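PDB 3MR7: Adenylate/guanylate cyclase/hydrolase, alpha/beta fold family from Ruegeria pomeroyi, which probably acts as an adenylate cyclase, this chain being the nucleotide-cyclase catalytic domain of a longer protein that also carries an alpha/beta-hydrolase region. Local coordinates for residues A[6-14]-A[59-70]; A[70-81]-A[93-101]. One frame throughout, in Å; residues are numbered along the deposited sequence.

In the fold
Contacts 1 and 2 illustrate how contacts made in series along the chain join a sheet to its covering helix. Contact 1 pairs strand 4-15 with strand 59-64 and follows the chain into helix 67-84; contact 2 lays that helix on strand 96-107. Their centres are 12 Å apart, and Ala-70 belongs to both. Strands 4-15 and 96-107 are neighbours, probably hydrogen-bonded from Ala-12 N to Gly-99 O (2.8 Å) and from Asn-101 N to Ile-10 O (2.9 Å). Both contacts reach the second subunit: Asp-14 OD1 is hydrogen-bonded to Ser-19 OG of that chain, and Tyr-96 packs on its Leu-21. Class III cyclases generally build active sites between two such domains; whether this pairing is catalytic remains open.

Contact 1: A[6-14]-A[59-70]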
loop_
_atom_site.group_PDB
_atom_site.type_symbol
_atom_site.label_atom_id
_atom_site.label_comp_id
_atom_site.label_asym_id
_atom_site.label_seq_id
_atom_site.Cartn_x
_atom_site.Cartn_y
_atom_site.Cartn_z
ATOM N N ARG A 6 -16.929 6.706 21.754
ATOM C CA ARG A 6 -17.206 8.030 21.251
ATOM C C ARG A 6 -16.995 8.210 19.730
ATOM O O ARG A 6 -16.561 7.303 19.014
ATOM C CB ARG A 6 -16.554 9.118 22.124
ATOM C CG ARG A 6 -15.044 9.177 22.163
ATOM C CD ARG A 6 -14.633 10.347 23.059
ATOM N NE ARG A 6 -13.212 10.697 22.985
ATOM C CZ ARG A 6 -12.701 11.594 22.143
ATOM N NH1 ARG A 6 -13.489 12.224 21.282
ATOM N NH2 ARG A 6 -11.398 11.857 22.153
ATOM N N LEU A 7 -17.363 9.390 19.258
ATOM C CA LEU A 7 -17.189 9.801 17.879
ATOM C C LEU A 7 -15.760 10.382 17.746
ATOM O O LEU A 7 -15.381 11.295 18.471
ATOM C CB LEU A 7 -18.270 10.841 17.602
ATOM C CG LEU A 7 -18.742 11.300 16.247
ATOM C CD1 LEU A 7 -18.874 10.145 15.284
ATOM C CD2 LEU A 7 -20.073 11.952 16.495
ATOM N N CYS A 8 -14.940 9.842 16.852
ATOM C CA CYS A 8 -13.540 10.264 16.840
ATOM C C CYS A 8 -12.985 10.448 15.462
ATOM O O CYS A 8 -13.420 9.816 14.519
ATOM C CB CYS A 8 -12.652 9.257 17.588
ATOM S SG CYS A 8 -11.950 9.886 19.120
ATOM N N ALA A 9 -11.995 11.315 15.364
ATOM C CA ALA A 9 -11.259 11.488 14.136
ATOM C C ALA A 9 -10.011 10.618 14.227
ATOM O O ALA A 9 -9.127 10.870 15.029
ATOM C CB ALA A 9 -10.884 12.936 13.968
ATOM N N ILE A 10 -9.952 9.583 13.414
ATOM C CA ILE A 10 -8.802 8.709 13.376
ATOM C C ILE A 10 -7.930 9.055 12.171
ATOM O O ILE A 10 -8.438 9.333 11.083
ATOM C CB ILE A 10 -9.234 7.249 13.271
ATOM C CG1 ILE A 10 -10.016 6.861 14.504
ATOM C CG2 ILE A 10 -8.047 6.342 13.152
ATOM C CD1 ILE A 10 -11.411 7.250 14.432
ATOM N N LEU A 11 -6.618 9.016 12.394
ATOM C CA LEU A 11 -5.600 9.305 11.403
ATOM C C LEU A 11 -4.603 8.144 11.382
ATOM O O LEU A 11 -4.033 7.813 12.407
ATOM C CB LEU A 11 -4.924 10.637 11.745
ATOM C CG LEU A 11 -3.485 11.019 11.369
ATOM C CD1 LEU A 11 -2.750 10.055 10.434
ATOM C CD2 LEU A 11 -3.459 12.423 10.817
ATOM N N ALA A 12 -4.436 7.504 10.221
ATOM C CA ALA A 12 -3.425 6.464 10.043
ATOM C C ALA A 12 -2.349 6.953 9.084
ATOM O O ALA A 12 -2.650 7.614 8.091
ATOM C CB ALA A 12 -4.058 5.155 9.522
ATOM N N ALA A 13 -1.101 6.599 9.371
ATOM C CA ALA A 13 0.047 6.950 8.527
ATOM C C ALA A 13 1.116 5.857 8.449
ATOM O O ALA A 13 1.364 5.161 9.422
ATOM C CB ALA A 13 0.670 8.270 8.999
ATOM N N ASP A 14 1.755 5.736 7.290
ATOM C CA ASP A 14 2.835 4.767 7.067
ATOM C C ASP A 14 3.848 5.415 6.136
ATOM O O ASP A 14 3.598 6.467 5.570
ATOM C CB ASP A 14 2.286 3.507 6.401
ATOM C CG ASP A 14 3.128 2.243 6.667
ATOM O OD1 ASP A 14 4.309 2.297 7.136
ATOM O OD2 ASP A 14 2.563 1.161 6.369
ATOM N N GLY A 59 1.806 0.464 10.924
ATOM C CA GLY A 59 2.042 1.892 10.910
ATOM C C GLY A 59 1.485 2.550 12.154
ATOM O O GLY A 59 1.254 1.880 13.164
HETATM N N MSE A 60 1.269 3.858 12.088
HETATM C CA MSE A 60 0.841 4.595 13.265
HETATM C C MSE A 60 -0.615 5.050 13.225
HETATM O O MSE A 60 -1.195 5.246 12.170
HETATM C CB MSE A 60 1.764 5.774 13.501
HETATM C CG MSE A 60 1.048 6.991 14.014
HETATM SE SE MSE A 60 2.244 8.514 13.963
HETATM C CE MSE A 60 3.181 8.141 15.630
ATOM N N LEU A 61 -1.195 5.229 14.397
ATOM C CA LEU A 61 -2.611 5.514 14.513
ATOM C C LEU A 61 -2.776 6.609 15.532
ATOM O O LEU A 61 -2.299 6.478 16.646
ATOM C CB LEU A 61 -3.299 4.263 15.013
ATOM C CG LEU A 61 -4.767 4.037 14.755
ATOM C CD1 LEU A 61 -5.019 4.145 13.309
ATOM C CD2 LEU A 61 -5.060 2.636 15.212
ATOM N N ALA A 62 -3.426 7.702 15.177
ATOM C CA ALA A 62 -3.582 8.777 16.152
ATOM C C ALA A 62 -5.004 9.249 16.122
ATOM O O ALA A 62 -5.717 8.993 15.168
ATOM C CB ALA A 62 -2.636 9.928 15.871
ATOM N N ARG A 63 -5.426 9.947 17.162
ATOM C CA ARG A 63 -6.799 10.400 17.191
ATOM C C ARG A 63 -6.914 11.814 17.678
ATOM O O ARG A 63 -6.097 12.287 18.452
ATOM C CB ARG A 63 -7.653 9.482 18.051
ATOM C CG ARG A 63 -7.433 9.648 19.531
ATOM C CD ARG A 63 -8.003 8.464 20.261
ATOM N NE ARG A 63 -7.521 8.432 21.625
ATOM C CZ ARG A 63 -8.085 9.096 22.625
ATOM N NH1 ARG A 63 -9.159 9.846 22.416
ATOM N NH2 ARG A 63 -7.572 9.002 23.838
ATOM N N PHE A 64 -7.971 12.461 17.222
ATOM C CA PHE A 64 -8.184 13.884 17.397
ATOM C C PHE A 64 -9.642 14.176 17.818
ATOM O O PHE A 64 -10.556 13.375 17.599
ATOM C CB PHE A 64 -7.889 14.626 16.084
ATOM C CG PHE A 64 -6.465 14.530 15.621
ATOM C CD1 PHE A 64 -5.579 15.583 15.835
ATOM C CD2 PHE A 64 -6.014 13.405 14.942
ATOM C CE1 PHE A 64 -4.252 15.504 15.400
ATOM C CE2 PHE A 64 -4.692 13.316 14.499
ATOM C CZ PHE A 64 -3.806 14.371 14.734
ATOM N N ASP A 65 -9.856 15.341 18.409
ATOM C CA ASP A 65 -11.174 15.689 18.894
ATOM C C ASP A 65 -12.015 16.319 17.821
ATOM O O ASP A 65 -13.235 16.182 17.840
ATOM C CB ASP A 65 -11.066 16.619 20.082
ATOM C CG ASP A 65 -10.715 15.879 21.340
ATOM O OD1 ASP A 65 -11.130 14.694 21.473
ATOM O OD2 ASP A 65 -10.013 16.482 22.185
ATOM N N THR A 66 -11.371 17.017 16.892
ATOM C CA THR A 66 -12.098 17.547 15.752
ATOM C C THR A 66 -11.619 16.916 14.471
ATOM O O THR A 66 -10.476 16.509 14.387
ATOM C CB THR A 66 -12.012 19.087 15.652
ATOM O OG1 THR A 66 -10.646 19.536 15.775
ATOM C CG2 THR A 66 -12.847 19.688 16.746
ATOM N N ALA A 67 -12.495 16.830 13.477
ATOM C CA ALA A 67 -12.092 16.442 12.133
ATOM C C ALA A 67 -11.127 17.486 11.553
ATOM O O ALA A 67 -10.114 17.153 10.956
ATOM C CB ALA A 67 -13.303 16.275 11.250
ATOM N N GLN A 68 -11.406 18.759 11.771
ATOM C CA GLN A 68 -10.499 19.778 11.301
ATOM C C GLN A 68 -9.048 19.533 11.758
ATOM O O GLN A 68 -8.129 19.599 10.938
ATOM C CB GLN A 68 -10.991 21.141 11.727
ATOM C CG GLN A 68 -10.737 22.231 10.712
ATOM C CD GLN A 68 -11.192 23.615 11.205
ATOM O OE1 GLN A 68 -11.863 23.742 12.243
ATOM N NE2 GLN A 68 -10.831 24.656 10.453
ATOM N N ALA A 69 -8.830 19.227 13.041
ATOM C CA ALA A 69 -7.460 19.129 13.579
ATOM C C ALA A 69 -6.679 17.949 13.003
ATOM O O ALA A 69 -5.486 18.053 12.755
ATOM C CB ALA A 69 -7.468 19.066 15.090
ATOM N N ALA A 70 -7.350 16.824 12.799
ATOM C CA ALA A 70 -6.729 15.712 12.109
ATOM C C ALA A 70 -6.235 16.189 10.750
ATOM O O ALA A 70 -5.083 15.935 10.370
ATOM C CB ALA A 70 -7.707 14.553 11.945
#
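Arg-6 and Asp-65 form a salt bridge just beyond the end of strand 59-64. The guanidinium approaches because CG sits between the backbone N and the carbonyl carbon (chi1 66°) and the chain runs extended to NE. NH2 meets Asp-65 OD1 at 2.9 Å, nearly along the C-O axis, although the carboxylate lies well out of the guanidinium plane. Cys-8 SG rests over one face of that group near its rim, while Arg-63 crosses at about a right angle, the two guanidinium planes 69° apart; these groups carry like charge, which Asp-65 probably eases. With an alanine at Arg-6, Asp-65 would probably be left without its ionic mate across the contact and Cys-8 without the flat group beside it.

Further along, Ala-9/Phe-64, Leu-11/Ala-62 and Ala-13/Met-60 (a selenomethionine) are antiparallel hydrogen-bonded pairs, with Ala-62 N to Leu-11 O at 2.8 Å and the bond from Ala-9 N to Phe-64 O weak. On the face of Leu-11 and Phe-64, Leu-11 CB touches the ring edge at CE2 (3.8 Å). Phe-64 CG lies anti to the carbonyl carbon (chi1 -64°), which lays the ring under Ala-70 CA, 3.6 Å from its plane and over its centre. Ala-9 CB touches both Phe-64 CB and Ala-70 CB. On the reverse face Ile-10 CG2 and Leu-61 CD1 lie side by side, 3.7 Å apart.

There helix 115-126 packs against Ile-10, Ala-12 and Leu-61. Helix 27-47 meets Met-60 and Ala-62 on the Leu-11 and Phe-64 face, and strand 96-107 bonds to the other edge of strand 4-15.

Contact 2: A[70-81]-A[93-101]; sequences ALRCALEIQQAM and RIQYRIGIN
The methyl of Ala-74 enters the notch between two isoleucines: its CB lies 4.0 Å from Ile-98 CG2 and 3.9 Å from Ile-100 CD1. One turn earlier Ala-70 CB meets Ile-100 CG2, and Leu-71 crosses Ile-100 at about a right angle, CD1 to CD1. The tip of Ile-100 thus occupies a hollow bordered by Ala-70, Leu-71 and Ala-74. Ile-98 fills the next hollow, its CG2 against Ala-74 and its CD1 against Gln-78 CD (3.6 Å).

Gln-78 bends at chi2 (-59°), which turns its amide down to the strand. NE2 donates to Tyr-96 O (3.1 Å) from above the carbonyl plane, and also to Ala-131 O. A water bridges the other end, donating to Gln-78 OE1 and accepting from Tyr-96 N, so a buried amide is tied to the peptide groups on both sides of Tyr-96. At the far end Met-81, a selenomethionine, folds back through two bent torsions. Its SE stands at the edge of the Tyr-96 ring, 5.1 Å from the centroid, in a Met-aromatic contact, and CE reaches Ile-94 CG2.

Helix segment 70-81 runs almost antiparallel to strand segment 96-101 (172°), their axes 9.6 Å apart at closest. Strand 59-64, helix 67-84 and strand 96-107 make a beta-alpha-beta crossover that spans the intervening strand 4-15, as in the ferredoxin-like core of class III nucleotide cyclases.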
loop_
_atom_site.group_PDB
_atom_site.type_symbol
_atom_site.label_atom_id
_atom_site.label_comp_id
_atom_site.label_asym_id
_atom_site.label_seq_id
_atom_site.Cartn_x
_atom_site.Cartn_y
_atom_site.Cartn_z
ATOM N N ALA A 70 -7.350 16.824 12.799
ATOM C CA ALA A 70 -6.729 15.712 12.109
ATOM C C ALA A 70 -6.235 16.189 10.750
ATOM O O ALA A 70 -5.083 15.935 10.370
ATOM C CB ALA A 70 -7.707 14.553 11.945
ATOM N N LEU A 71 -7.090 16.910 10.033
ATOM C CA LEU A 71 -6.763 17.269 8.662
ATOM C C LEU A 71 -5.664 18.323 8.559
ATOM O O LEU A 71 -4.765 18.188 7.743
ATOM C CB LEU A 71 -8.010 17.666 7.863
ATOM C CG LEU A 71 -7.756 17.902 6.369
ATOM C CD1 LEU A 71 -6.932 16.765 5.774
ATOM C CD2 LEU A 71 -9.066 18.066 5.605
ATOM N N ARG A 72 -5.714 19.360 9.380
ATOM C CA ARG A 72 -4.661 20.371 9.320
ATOM C C ARG A 72 -3.348 19.748 9.737
ATOM O O ARG A 72 -2.267 20.117 9.258
ATOM C CB ARG A 72 -4.961 21.539 10.241
ATOM C CG ARG A 72 -6.161 22.350 9.809
ATOM C CD ARG A 72 -6.622 23.219 10.967
ATOM N NE ARG A 72 -7.600 24.226 10.578
ATOM C CZ ARG A 72 -7.972 25.227 11.369
ATOM N NH1 ARG A 72 -7.441 25.350 12.582
ATOM N NH2 ARG A 72 -8.866 26.111 10.950
ATOM N N CYS A 73 -3.441 18.794 10.640
ATOM C CA CYS A 73 -2.247 18.122 11.096
ATOM C C CYS A 73 -1.591 17.371 9.930
ATOM O O CYS A 73 -0.388 17.510 9.700
ATOM C CB CYS A 73 -2.594 17.209 12.262
ATOM S SG CYS A 73 -1.282 16.207 12.873
ATOM N N ALA A 74 -2.380 16.606 9.180
ATOM C CA ALA A 74 -1.869 15.876 7.999
ATOM C C ALA A 74 -1.380 16.817 6.897
ATOM O O ALA A 74 -0.398 16.552 6.210
ATOM C CB ALA A 74 -2.946 14.911 7.427
ATOM N N LEU A 75 -2.098 17.902 6.698
ATOM C CA LEU A 75 -1.690 18.835 5.689
ATOM C C LEU A 75 -0.361 19.480 6.105
ATOM O O LEU A 75 0.499 19.704 5.269
ATOM C CB LEU A 75 -2.791 19.864 5.485
ATOM C CG LEU A 75 -3.924 19.372 4.593
ATOM C CD1 LEU A 75 -5.069 20.348 4.655
ATOM C CD2 LEU A 75 -3.444 19.222 3.159
ATOM N N GLU A 76 -0.209 19.749 7.404
ATOM C CA GLU A 76 0.990 20.366 7.972
ATOM C C GLU A 76 2.193 19.485 7.736
ATOM O O GLU A 76 3.241 19.935 7.248
ATOM C CB GLU A 76 0.828 20.572 9.474
ATOM C CG GLU A 76 1.905 21.452 10.096
ATOM C CD GLU A 76 1.859 21.506 11.645
ATOM O OE1 GLU A 76 0.768 21.304 12.238
ATOM O OE2 GLU A 76 2.923 21.764 12.267
ATOM N N ILE A 77 2.026 18.223 8.106
ATOM C CA ILE A 77 3.005 17.192 7.840
ATOM C C ILE A 77 3.379 17.003 6.355
ATOM O O ILE A 77 4.548 17.077 6.006
ATOM C CB ILE A 77 2.510 15.865 8.408
ATOM C CG1 ILE A 77 2.340 16.000 9.918
ATOM C CG2 ILE A 77 3.485 14.726 8.055
ATOM C CD1 ILE A 77 1.860 14.743 10.592
ATOM N N GLN A 78 2.390 16.756 5.497
ATOM C CA GLN A 78 2.628 16.482 4.091
ATOM C C GLN A 78 3.230 17.670 3.344
ATOM O O GLN A 78 4.097 17.500 2.508
ATOM C CB GLN A 78 1.341 16.018 3.413
ATOM C CG GLN A 78 0.826 14.720 3.946
ATOM C CD GLN A 78 1.850 13.597 3.778
ATOM O OE1 GLN A 78 2.990 13.708 4.248
ATOM N NE2 GLN A 78 1.446 12.505 3.101
ATOM N N GLN A 79 2.792 18.878 3.655
ATOM C CA GLN A 79 3.404 20.063 3.057
ATOM C C GLN A 79 4.854 20.332 3.490
ATOM O O GLN A 79 5.653 20.879 2.712
ATOM C CB GLN A 79 2.557 21.295 3.319
ATOM C CG GLN A 79 1.216 21.282 2.610
ATOM C CD GLN A 79 0.251 22.243 3.257
ATOM O OE1 GLN A 79 0.576 22.882 4.262
ATOM N NE2 GLN A 79 -0.939 22.353 2.696
ATOM N N ALA A 80 5.202 19.961 4.721
ATOM C CA ALA A 80 6.557 20.186 5.173
ATOM C C ALA A 80 7.450 19.123 4.528
ATOM O O ALA A 80 8.616 19.364 4.201
ATOM C CB ALA A 80 6.634 20.116 6.675
HETATM N N MSE A 81 6.885 17.943 4.336
HETATM C CA MSE A 81 7.662 16.849 3.797
HETATM C C MSE A 81 7.980 17.127 2.357
HETATM O O MSE A 81 9.032 16.710 1.877
HETATM C CB MSE A 81 6.938 15.514 3.936
HETATM C CG MSE A 81 6.908 15.028 5.367
HETATM SE SE MSE A 81 8.683 14.413 5.943
HETATM C CE MSE A 81 8.711 12.711 4.975
ATOM N N ARG A 93 13.282 10.090 -2.269
ATOM C CA ARG A 93 12.629 10.859 -1.222
ATOM C C ARG A 93 11.829 9.979 -0.245
ATOM O O ARG A 93 11.317 8.912 -0.602
ATOM C CB ARG A 93 11.728 11.922 -1.840
ATOM C CG ARG A 93 12.492 13.038 -2.527
ATOM C CD ARG A 93 11.535 14.005 -3.179
ATOM N NE ARG A 93 12.233 14.905 -4.086
ATOM C CZ ARG A 93 11.650 15.528 -5.099
ATOM N NH1 ARG A 93 10.359 15.339 -5.340
ATOM N NH2 ARG A 93 12.353 16.332 -5.873
ATOM N N ILE A 94 11.743 10.423 0.998
ATOM C CA ILE A 94 10.908 9.750 1.974
ATOM C C ILE A 94 9.534 10.357 1.818
ATOM O O ILE A 94 9.401 11.566 1.775
ATOM C CB ILE A 94 11.411 10.004 3.418
ATOM C CG1 ILE A 94 12.784 9.372 3.617
ATOM C CG2 ILE A 94 10.411 9.499 4.453
ATOM C CD1 ILE A 94 13.187 9.175 5.074
ATOM N N GLN A 95 8.507 9.540 1.700
ATOM C CA GLN A 95 7.166 10.098 1.718
ATOM C C GLN A 95 6.248 9.287 2.579
ATOM O O GLN A 95 6.287 8.053 2.551
ATOM C CB GLN A 95 6.568 10.141 0.330
ATOM C CG GLN A 95 7.276 11.011 -0.642
ATOM C CD GLN A 95 6.704 10.835 -2.052
ATOM O OE1 GLN A 95 6.815 9.761 -2.658
ATOM N NE2 GLN A 95 6.065 11.871 -2.558
ATOM N N TYR A 96 5.396 9.975 3.317
ATOM C CA TYR A 96 4.374 9.276 4.071
ATOM C C TYR A 96 3.061 9.108 3.270
ATOM O O TYR A 96 2.841 9.810 2.284
ATOM C CB TYR A 96 4.162 9.993 5.383
ATOM C CG TYR A 96 5.382 9.946 6.275
ATOM C CD1 TYR A 96 5.739 8.780 6.937
ATOM C CD2 TYR A 96 6.172 11.065 6.458
ATOM C CE1 TYR A 96 6.851 8.739 7.754
ATOM C CE2 TYR A 96 7.267 11.040 7.252
ATOM C CZ TYR A 96 7.616 9.886 7.910
ATOM O OH TYR A 96 8.745 9.885 8.714
ATOM N N ARG A 97 2.231 8.138 3.658
ATOM C CA ARG A 97 0.838 8.037 3.174
ATOM C C ARG A 97 -0.049 8.338 4.372
ATOM O O ARG A 97 0.312 8.001 5.497
ATOM C CB ARG A 97 0.526 6.627 2.644
ATOM C CG ARG A 97 1.143 6.295 1.291
ATOM C CD ARG A 97 0.544 5.041 0.780
ATOM N NE ARG A 97 0.674 4.036 1.811
ATOM C CZ ARG A 97 1.645 3.140 1.835
ATOM N NH1 ARG A 97 2.524 3.118 0.848
ATOM N NH2 ARG A 97 1.741 2.273 2.837
ATOM N N ILE A 98 -1.192 8.983 4.170
ATOM C CA ILE A 98 -2.054 9.268 5.316
ATOM C C ILE A 98 -3.501 9.084 4.993
ATOM O O ILE A 98 -3.956 9.508 3.951
ATOM C CB ILE A 98 -1.853 10.680 5.861
ATOM C CG1 ILE A 98 -0.417 10.847 6.367
ATOM C CG2 ILE A 98 -2.852 10.960 6.974
ATOM C CD1 ILE A 98 -0.003 12.270 6.608
ATOM N N GLY A 99 -4.202 8.406 5.891
ATOM C CA GLY A 99 -5.646 8.248 5.826
ATOM C C GLY A 99 -6.318 8.821 7.068
ATOM O O GLY A 99 -5.777 8.828 8.164
ATOM N N ILE A 100 -7.514 9.335 6.895
ATOM C CA ILE A 100 -8.236 9.933 8.002
ATOM C C ILE A 100 -9.680 9.535 7.850
ATOM O O ILE A 100 -10.188 9.572 6.758
ATOM C CB ILE A 100 -8.152 11.450 7.945
ATOM C CG1 ILE A 100 -6.698 11.879 8.047
ATOM C CG2 ILE A 100 -8.959 12.052 9.072
ATOM C CD1 ILE A 100 -6.512 13.336 7.992
ATOM N N ASN A 101 -10.338 9.136 8.930
ATOM C CA ASN A 101 -11.746 8.763 8.854
ATOM C C ASN A 101 -12.469 9.213 10.116
ATOM O O ASN A 101 -11.847 9.732 11.027
ATOM C CB ASN A 101 -11.881 7.259 8.647
ATOM C CG ASN A 101 -13.324 6.814 8.543
ATOM O OD1 ASN A 101 -14.158 7.514 7.972
ATOM N ND2 ASN A 101 -13.630 5.649 9.097
HETATM O O HOH W 1 5.287 12.769 2.984
#